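Local coordinates for spore coat polysaccharide biosynthesis protein SpsE (Bacillus subtilis, PDB 1VLI), which probably acts as an N-acylneuraminate-9-phosphate synthase-like enzyme in the making of spore coat polysaccharide, at residues Q114-C122 against P135-Y143; P230-R239 against E271-E280. All blocks are in the same frame, centred on the assembly; numbering follows the deposited sequence.

Contact 1 of 2, residues Q114-C122 against P135-Y143; sequences QVIFLSTVC and PSAFKIASY
Val121 and Lys139 carry the one direct backbone hydrogen bond between the strand regions 114-122 and 135-143: Val121 N donates a hydrogen bond to Lys139 O at 3.2 Å, nearly in line with the carbonyl (167°). The same oxygen receives a CA-H...O contact from Thr120, whose backbone is bridged with that of Lys139.

Away from this bridge the two chains are joined through water. One water links Phe117 O to Ser136 N, a second accepts from Ser119 N at 2.7 Å and donates to Ala137 O, and a third ties Val121 O to Ala141 N.

Side chains fill in around these bonds. Thr120 and Lys139 run side by side in the same direction, with Thr120 OG1 3.7 Å from Lys139 CG; Thr120 CG2, anti to the backbone N, lies over Lys139 O at 3.4 Å. Lys139 then bends at chi2 (85°) and chi4, bringing NZ above the carbonyl plane of Ile140 O at 2.8 Å, and Ser164 OG also bonds NZ. Among apolar groups, Leu118 CD2 meets Ala137 CB, and Val121 CG2 touches Ile140 CD1 at 3.9 Å.

These are strands three and four of the TIM barrel, so the bridge and waters close the ring. Strand 60-63 flanks 116-118, strand 161-164 flanks 138-140, and the intervening helix 124-131 packs on Val121 and Phe138 through Leu130.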
loop_
_atom_site.group_PDB
_atom_site.type_symbol
_atom_site.label_atom_id
_atom_site.label_comp_id
_atom_site.label_asym_id
_atom_site.label_seq_id
_atom_site.Cartn_x
_atom_site.Cartn_y
_atom_site.Cartn_z
ATOM N N GLN A 114 -6.534 10.519 -19.705
ATOM C CA GLN A 114 -5.241 11.007 -19.232
ATOM C C GLN A 114 -5.091 10.910 -17.723
ATOM O O GLN A 114 -4.630 11.843 -17.057
ATOM C CB GLN A 114 -4.965 12.415 -19.743
ATOM C CG GLN A 114 -4.360 12.417 -21.125
ATOM C CD GLN A 114 -4.792 13.611 -21.937
ATOM O OE1 GLN A 114 -4.674 14.766 -21.495
ATOM N NE2 GLN A 114 -5.305 13.344 -23.140
ATOM N N VAL A 115 -5.518 9.774 -17.186
ATOM C CA VAL A 115 -5.202 9.450 -15.812
ATOM C C VAL A 115 -4.397 8.148 -15.775
ATOM O O VAL A 115 -4.473 7.299 -16.694
ATOM C CB VAL A 115 -6.447 9.462 -14.865
ATOM C CG1 VAL A 115 -7.229 10.739 -15.022
ATOM C CG2 VAL A 115 -7.349 8.306 -15.130
ATOM N N ILE A 116 -3.605 8.021 -14.719
ATOM C CA ILE A 116 -2.679 6.924 -14.596
ATOM C C ILE A 116 -3.324 5.878 -13.709
ATOM O O ILE A 116 -3.596 6.127 -12.515
ATOM C CB ILE A 116 -1.345 7.410 -13.971
ATOM C CG1 ILE A 116 -0.649 8.448 -14.878
ATOM C CG2 ILE A 116 -0.429 6.218 -13.636
ATOM C CD1 ILE A 116 0.479 9.226 -14.160
ATOM N N PHE A 117 -3.538 4.706 -14.293
ATOM C CA PHE A 117 -4.053 3.558 -13.593
ATOM C C PHE A 117 -2.988 2.990 -12.684
ATOM O O PHE A 117 -1.842 2.774 -13.104
ATOM C CB PHE A 117 -4.480 2.486 -14.593
ATOM C CG PHE A 117 -4.969 1.208 -13.947
ATOM C CD1 PHE A 117 -6.324 1.044 -13.626
ATOM C CD2 PHE A 117 -4.082 0.173 -13.648
ATOM C CE1 PHE A 117 -6.775 -0.144 -13.016
ATOM C CE2 PHE A 117 -4.525 -1.005 -13.031
ATOM C CZ PHE A 117 -5.872 -1.163 -12.725
ATOM N N LEU A 118 -3.387 2.751 -11.434
ATOM C CA LEU A 118 -2.533 2.101 -10.441
ATOM C C LEU A 118 -3.275 1.026 -9.678
ATOM O O LEU A 118 -4.479 1.128 -9.437
ATOM C CB LEU A 118 -1.997 3.123 -9.442
ATOM C CG LEU A 118 -1.051 4.200 -9.959
ATOM C CD1 LEU A 118 -0.832 5.133 -8.818
ATOM C CD2 LEU A 118 0.263 3.618 -10.424
ATOM N N SER A 119 -2.548 -0.007 -9.280
ATOM C CA SER A 119 -3.095 -0.992 -8.357
ATOM C C SER A 119 -2.046 -1.425 -7.314
ATOM O O SER A 119 -0.893 -0.979 -7.340
ATOM C CB SER A 119 -3.600 -2.196 -9.145
ATOM O OG SER A 119 -4.588 -2.867 -8.411
ATOM N N THR A 120 -2.449 -2.359 -6.461
ATOM C CA THR A 120 -1.641 -2.860 -5.349
ATOM C C THR A 120 -1.309 -4.329 -5.531
ATOM O O THR A 120 -2.183 -5.125 -5.912
ATOM C CB THR A 120 -2.458 -2.708 -4.052
ATOM O OG1 THR A 120 -2.886 -1.355 -3.960
ATOM C CG2 THR A 120 -1.610 -2.901 -2.826
ATOM N N VAL A 121 -0.062 -4.692 -5.233
ATOM C CA VAL A 121 0.334 -6.101 -5.208
ATOM C C VAL A 121 0.643 -6.595 -3.798
ATOM O O VAL A 121 1.081 -5.822 -2.942
ATOM C CB VAL A 121 1.487 -6.408 -6.186
ATOM C CG1 VAL A 121 1.069 -6.019 -7.572
ATOM C CG2 VAL A 121 2.736 -5.684 -5.820
ATOM N N CYS A 122 0.400 -7.881 -3.563
ATOM C CA CYS A 122 0.648 -8.482 -2.250
ATOM C C CYS A 122 1.438 -9.800 -2.253
ATOM O O CYS A 122 1.588 -10.412 -1.202
ATOM C CB CYS A 122 -0.684 -8.712 -1.525
ATOM S SG CYS A 122 -1.881 -9.616 -2.542
ATOM N N PRO A 135 2.830 -1.734 -15.663
ATOM C CA PRO A 135 2.351 -0.748 -14.685
ATOM C C PRO A 135 3.277 0.495 -14.618
ATOM O O PRO A 135 4.445 0.386 -15.011
ATOM C CB PRO A 135 2.357 -1.540 -13.360
ATOM C CG PRO A 135 3.371 -2.546 -13.531
ATOM C CD PRO A 135 3.305 -2.963 -15.013
ATOM N N SER A 136 2.768 1.648 -14.171
ATOM C CA SER A 136 3.609 2.848 -13.956
ATOM C C SER A 136 4.283 2.877 -12.569
ATOM O O SER A 136 5.195 3.665 -12.321
ATOM C CB SER A 136 2.790 4.134 -14.134
ATOM O OG SER A 136 2.115 4.170 -15.399
ATOM N N ALA A 137 3.837 2.012 -11.669
ATOM C CA ALA A 137 4.342 1.989 -10.299
ATOM C C ALA A 137 3.650 0.838 -9.662
ATOM O O ALA A 137 2.586 0.393 -10.152
ATOM C CB ALA A 137 4.016 3.277 -9.547
ATOM N N PHE A 138 4.290 0.332 -8.610
ATOM C CA PHE A 138 3.749 -0.712 -7.775
ATOM C C PHE A 138 3.448 -0.057 -6.436
ATOM O O PHE A 138 4.246 0.711 -5.926
ATOM C CB PHE A 138 4.764 -1.831 -7.597
ATOM C CG PHE A 138 5.018 -2.633 -8.842
ATOM C CD1 PHE A 138 4.151 -3.666 -9.221
ATOM C CD2 PHE A 138 6.139 -2.377 -9.633
ATOM C CE1 PHE A 138 4.392 -4.429 -10.384
ATOM C CE2 PHE A 138 6.390 -3.140 -10.804
ATOM C CZ PHE A 138 5.509 -4.155 -11.187
ATOM N N LYS A 139 2.260 -0.339 -5.920
ATOM C CA LYS A 139 1.788 0.151 -4.667
ATOM C C LYS A 139 1.815 -1.047 -3.701
ATOM O O LYS A 139 1.459 -2.142 -4.063
ATOM C CB LYS A 139 0.398 0.805 -4.824
ATOM C CG LYS A 139 -0.260 1.221 -3.474
ATOM C CD LYS A 139 0.195 2.596 -2.983
ATOM C CE LYS A 139 -0.293 2.905 -1.567
ATOM N NZ LYS A 139 0.468 2.153 -0.503
ATOM N N ILE A 140 2.315 -0.841 -2.491
ATOM C CA ILE A 140 2.392 -1.898 -1.480
ATOM C C ILE A 140 1.602 -1.391 -0.265
ATOM O O ILE A 140 1.771 -0.260 0.126
ATOM C CB ILE A 140 3.860 -2.140 -1.081
ATOM C CG1 ILE A 140 4.763 -2.416 -2.309
ATOM C CG2 ILE A 140 3.960 -3.197 0.046
ATOM C CD1 ILE A 140 4.601 -3.759 -2.932
ATOM N N ALA A 141 0.716 -2.217 0.279
ATOM C CA ALA A 141 -0.091 -1.866 1.439
ATOM C C ALA A 141 0.771 -1.904 2.714
ATOM O O ALA A 141 1.856 -2.536 2.740
ATOM C CB ALA A 141 -1.275 -2.887 1.589
ATOM N N SER A 142 0.232 -1.306 3.778
ATOM C CA SER A 142 0.923 -1.219 5.063
ATOM C C SER A 142 1.325 -2.577 5.625
ATOM O O SER A 142 2.441 -2.724 6.129
ATOM C CB SER A 142 0.066 -0.472 6.095
ATOM O OG SER A 142 -0.160 0.871 5.693
ATOM N N TYR A 143 0.433 -3.569 5.532
ATOM C CA TYR A 143 0.674 -4.869 6.197
ATOM C C TYR A 143 1.725 -5.724 5.495
ATOM O O TYR A 143 2.257 -6.659 6.090
ATOM C CB TYR A 143 -0.626 -5.649 6.426
ATOM C CG TYR A 143 -1.623 -4.892 7.266
ATOM C CD1 TYR A 143 -1.199 -4.141 8.379
ATOM C CD2 TYR A 143 -2.986 -4.903 6.955
ATOM C CE1 TYR A 143 -2.103 -3.419 9.167
ATOM C CE2 TYR A 143 -3.911 -4.182 7.743
ATOM C CZ TYR A 143 -3.455 -3.450 8.851
ATOM O OH TYR A 143 -4.335 -2.742 9.638
HETATM O O HOH W 1 -0.102 0.579 -13.000
HETATM O O HOH W 2 -0.047 -0.128 -10.328
HETATM O O HOH W 3 0.179 -5.024 -0.670
#

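Contact 2 of 2, residues P230-R239 against E271-E280; sequences PTEAPCAAVR and EMVDGIRKTE
Cys235 and Val238 of helix 232-239 pack against Gly275, Ile276 and Thr279 of helix 266-285, two helices on the outside of the TIM barrel. The axes of the segments 232-239 and 271-280 run 24° apart and approach to 8.9 Å, a nearly parallel pair.

The tight part centres on Gly275. Cys235 SG, anti to its own carbonyl carbon (chi1 -70°), reaches the bare backbone there, 3.4 Å from Gly275 C, and a CB on that residue would collide with Thr231 CG2. Closer to the start of helix 232-239, Pro230 O comes within 3.1 Å of Met272 CG. One turn on from Gly275, Thr279 fits between Cys235, Val238 and Arg239: its CG2 touches Val238 CG1 and Arg239 CB, each at 3.9 Å, while OG1 turns back to bond Gly275 O of its own helix. A glycine in place of Thr279 would probably open a gap beside Val238 and Arg239 and leave Gly275 O without its second donor. On the barrel side, Val238 CG2 meets Ile276 CG1 at 4.0 Å with the side chains crossing at about a right angle. Pro234 likewise crosses selenomethionine Met272, CG against SE at 3.8 Å; Ile31 and Lys247 of the barrel strands also touch Met272.

The solvent side is looser: the exposed, extended Glu271 brings OE2 only to 4.0 Å from Pro230 CB.

No clear hydrogen bond joins the helices; the Thr279 hydroxyl instead donates to Gly275 O at 2.8 Å, from 41° above the carbonyl plane, beside the backbone bond from Thr279 N.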
loop_
_atom_site.group_PDB
_atom_site.type_symbol
_atom_site.label_atom_id
_atom_site.label_comp_id
_atom_site.label_asym_id
_atom_site.label_seq_id
_atom_site.Cartn_x
_atom_site.Cartn_y
_atom_site.Cartn_z
ATOM N N PRO A 230 -12.967 16.729 3.211
ATOM C CA PRO A 230 -12.323 16.837 1.883
ATOM C C PRO A 230 -10.955 17.558 1.806
ATOM O O PRO A 230 -10.116 17.129 1.001
ATOM C CB PRO A 230 -13.389 17.563 1.021
ATOM C CG PRO A 230 -14.672 17.368 1.767
ATOM C CD PRO A 230 -14.268 17.433 3.234
ATOM N N THR A 231 -10.729 18.612 2.613
ATOM C CA THR A 231 -9.526 19.463 2.480
ATOM C C THR A 231 -8.618 19.642 3.716
ATOM O O THR A 231 -7.425 19.935 3.561
ATOM C CB THR A 231 -9.882 20.880 1.957
ATOM O OG1 THR A 231 -10.997 21.405 2.691
ATOM C CG2 THR A 231 -10.360 20.862 0.497
ATOM N N GLU A 232 -9.135 19.517 4.933
ATOM C CA GLU A 232 -8.296 19.942 6.067
ATOM C C GLU A 232 -6.989 19.152 6.235
ATOM O O GLU A 232 -5.928 19.757 6.340
ATOM C CB GLU A 232 -9.083 20.136 7.376
ATOM C CG GLU A 232 -9.230 18.927 8.282
ATOM C CD GLU A 232 -9.591 19.337 9.699
ATOM O OE1 GLU A 232 -9.285 20.484 10.059
ATOM O OE2 GLU A 232 -10.180 18.523 10.447
ATOM N N ALA A 233 -7.054 17.817 6.198
ATOM C CA ALA A 233 -5.835 17.034 6.305
ATOM C C ALA A 233 -5.011 16.971 5.003
ATOM O O ALA A 233 -3.780 17.066 5.099
ATOM C CB ALA A 233 -6.098 15.654 6.873
ATOM N N PRO A 234 -5.634 16.783 3.810
ATOM C CA PRO A 234 -4.862 16.878 2.545
ATOM C C PRO A 234 -4.017 18.175 2.438
ATOM O O PRO A 234 -2.812 18.103 2.210
ATOM C CB PRO A 234 -5.940 16.763 1.412
ATOM C CG PRO A 234 -7.067 15.953 2.054
ATOM C CD PRO A 234 -7.043 16.414 3.566
ATOM N N CYS A 235 -4.631 19.334 2.625
ATOM C CA CYS A 235 -3.919 20.599 2.511
ATOM C C CYS A 235 -2.865 20.828 3.601
ATOM O O CYS A 235 -1.782 21.339 3.320
ATOM C CB CYS A 235 -4.900 21.762 2.529
ATOM S SG CYS A 235 -5.894 21.837 1.022
ATOM N N ALA A 236 -3.177 20.454 4.838
ATOM C CA ALA A 236 -2.213 20.606 5.933
ATOM C C ALA A 236 -0.993 19.741 5.618
ATOM O O ALA A 236 0.128 20.191 5.732
ATOM C CB ALA A 236 -2.840 20.227 7.246
ATOM N N ALA A 237 -1.223 18.518 5.154
ATOM C CA ALA A 237 -0.140 17.610 4.746
ATOM C C ALA A 237 0.750 18.229 3.666
ATOM O O ALA A 237 1.990 18.188 3.783
ATOM C CB ALA A 237 -0.707 16.292 4.262
ATOM N N VAL A 238 0.113 18.783 2.619
ATOM C CA VAL A 238 0.819 19.403 1.507
ATOM C C VAL A 238 1.677 20.547 2.021
ATOM O O VAL A 238 2.847 20.676 1.647
ATOM C CB VAL A 238 -0.177 19.905 0.416
ATOM C CG1 VAL A 238 0.463 20.938 -0.538
ATOM C CG2 VAL A 238 -0.723 18.732 -0.356
ATOM N N ARG A 239 1.128 21.364 2.909
ATOM C CA ARG A 239 1.930 22.473 3.412
ATOM C C ARG A 239 2.951 22.072 4.489
ATOM O O ARG A 239 3.722 22.901 4.926
ATOM C CB ARG A 239 1.105 23.746 3.684
ATOM C CG ARG A 239 0.540 23.976 5.059
ATOM C CD ARG A 239 -0.463 25.166 5.090
ATOM N NE ARG A 239 -1.821 24.648 4.982
ATOM C CZ ARG A 239 -2.614 24.340 6.019
ATOM N NH1 ARG A 239 -2.213 24.557 7.294
ATOM N NH2 ARG A 239 -3.827 23.816 5.766
ATOM N N GLU A 271 -12.978 19.339 -5.167
ATOM C CA GLU A 271 -12.770 20.303 -4.103
ATOM C C GLU A 271 -11.408 20.086 -3.418
ATOM O O GLU A 271 -10.651 21.047 -3.244
ATOM C CB GLU A 271 -13.928 20.187 -3.117
ATOM C CG GLU A 271 -13.897 21.121 -1.926
ATOM C CD GLU A 271 -15.091 20.914 -1.005
ATOM O OE1 GLU A 271 -16.161 20.471 -1.501
ATOM O OE2 GLU A 271 -14.963 21.206 0.216
HETATM N N MSE A 272 -11.100 18.832 -3.054
HETATM C CA MSE A 272 -9.791 18.470 -2.505
HETATM C C MSE A 272 -8.651 18.885 -3.418
HETATM O O MSE A 272 -7.701 19.531 -2.970
HETATM C CB MSE A 272 -9.670 16.981 -2.237
HETATM C CG MSE A 272 -8.370 16.647 -1.469
HETATM SE SE MSE A 272 -7.998 14.750 -1.385
HETATM C CE MSE A 272 -7.626 14.350 -3.440
ATOM N N VAL A 273 -8.746 18.489 -4.687
ATOM C CA VAL A 273 -7.750 18.816 -5.719
ATOM C C VAL A 273 -7.518 20.325 -5.817
ATOM O O VAL A 273 -6.368 20.778 -5.820
ATOM C CB VAL A 273 -8.129 18.205 -7.113
ATOM C CG1 VAL A 273 -7.152 18.656 -8.195
ATOM C CG2 VAL A 273 -8.172 16.640 -7.040
ATOM N N ASP A 274 -8.605 21.097 -5.874
ATOM C CA ASP A 274 -8.510 22.541 -5.906
ATOM C C ASP A 274 -7.865 23.073 -4.603
ATOM O O ASP A 274 -7.020 23.972 -4.634
ATOM C CB ASP A 274 -9.892 23.174 -6.142
ATOM C CG ASP A 274 -10.492 22.846 -7.538
ATOM O OD1 ASP A 274 -9.770 22.345 -8.437
ATOM O OD2 ASP A 274 -11.701 23.071 -7.824
ATOM N N GLY A 275 -8.263 22.524 -3.462
ATOM C CA GLY A 275 -7.570 22.825 -2.207
ATOM C C GLY A 275 -6.054 22.628 -2.293
ATOM O O GLY A 275 -5.282 23.554 -2.003
ATOM N N ILE A 276 -5.636 21.424 -2.704
ATOM C CA ILE A 276 -4.210 21.077 -2.835
ATOM C C ILE A 276 -3.479 22.034 -3.773
ATOM O O ILE A 276 -2.376 22.489 -3.457
ATOM C CB ILE A 276 -4.029 19.607 -3.327
ATOM C CG1 ILE A 276 -4.251 18.627 -2.185
ATOM C CG2 ILE A 276 -2.630 19.375 -3.889
ATOM C CD1 ILE A 276 -4.855 17.311 -2.636
ATOM N N ARG A 277 -4.091 22.334 -4.912
ATOM C CA ARG A 277 -3.417 23.065 -5.959
ATOM C C ARG A 277 -3.266 24.524 -5.590
ATOM O O ARG A 277 -2.309 25.175 -6.004
ATOM C CB ARG A 277 -4.181 22.909 -7.278
ATOM C CG ARG A 277 -4.106 21.488 -7.865
ATOM C CD ARG A 277 -2.750 21.118 -8.458
ATOM N NE ARG A 277 -2.749 19.753 -8.995
ATOM C CZ ARG A 277 -1.919 18.784 -8.615
ATOM N NH1 ARG A 277 -0.982 19.008 -7.687
ATOM N NH2 ARG A 277 -2.014 17.588 -9.165
ATOM N N LYS A 278 -4.222 25.030 -4.813
ATOM C CA LYS A 278 -4.198 26.398 -4.323
ATOM C C LYS A 278 -3.120 26.515 -3.265
ATOM O O LYS A 278 -2.334 27.473 -3.282
ATOM C CB LYS A 278 -5.566 26.780 -3.745
ATOM C CG LYS A 278 -5.604 28.092 -2.940
ATOM C CD LYS A 278 -6.964 28.211 -2.264
ATOM C CE LYS A 278 -7.432 29.636 -2.284
ATOM N NZ LYS A 278 -7.979 29.901 -3.655
ATOM N N THR A 279 -3.094 25.544 -2.351
ATOM C CA THR A 279 -2.113 25.490 -1.293
ATOM C C THR A 279 -0.725 25.471 -1.905
ATOM O O THR A 279 0.196 26.068 -1.344
ATOM C CB THR A 279 -2.325 24.228 -0.457
ATOM O OG1 THR A 279 -3.609 24.299 0.168
ATOM C CG2 THR A 279 -1.336 24.144 0.721
ATOM N N GLU A 280 -0.574 24.815 -3.065
ATOM C CA GLU A 280 0.757 24.687 -3.684
ATOM C C GLU A 280 1.240 26.025 -4.195
ATOM O O GLU A 280 2.410 26.377 -4.010
ATOM C CB GLU A 280 0.754 23.693 -4.841
ATOM C CG GLU A 280 0.963 22.229 -4.460
ATOM C CD GLU A 280 0.722 21.297 -5.643
ATOM O OE1 GLU A 280 -0.429 21.199 -6.112
ATOM O OE2 GLU A 280 1.685 20.652 -6.107
#

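In the fold
Both contacts belong to one TIM barrel but to different layers. Contact 1 joins neighbouring strands of the wall, its centre about 8 Å from the centre of the chain; contact 2 lies in the outer helical layer, its centre about 21 Å away. Their centres are 22 Å apart and their nearest atoms about 10 Å, so they do not touch. Along the chain they come in series. The zinc ion, bound by His226 and His248, gives a common reference: the side chain of Lys139 in contact 1 comes within about 8 Å of it, that of Met272 in contact 2 within about 12 Å. Residue His226 precedes helix 232-239 in sequence, and His248 ends strand 244-248, which Pro234, Val238 and Met272 touch.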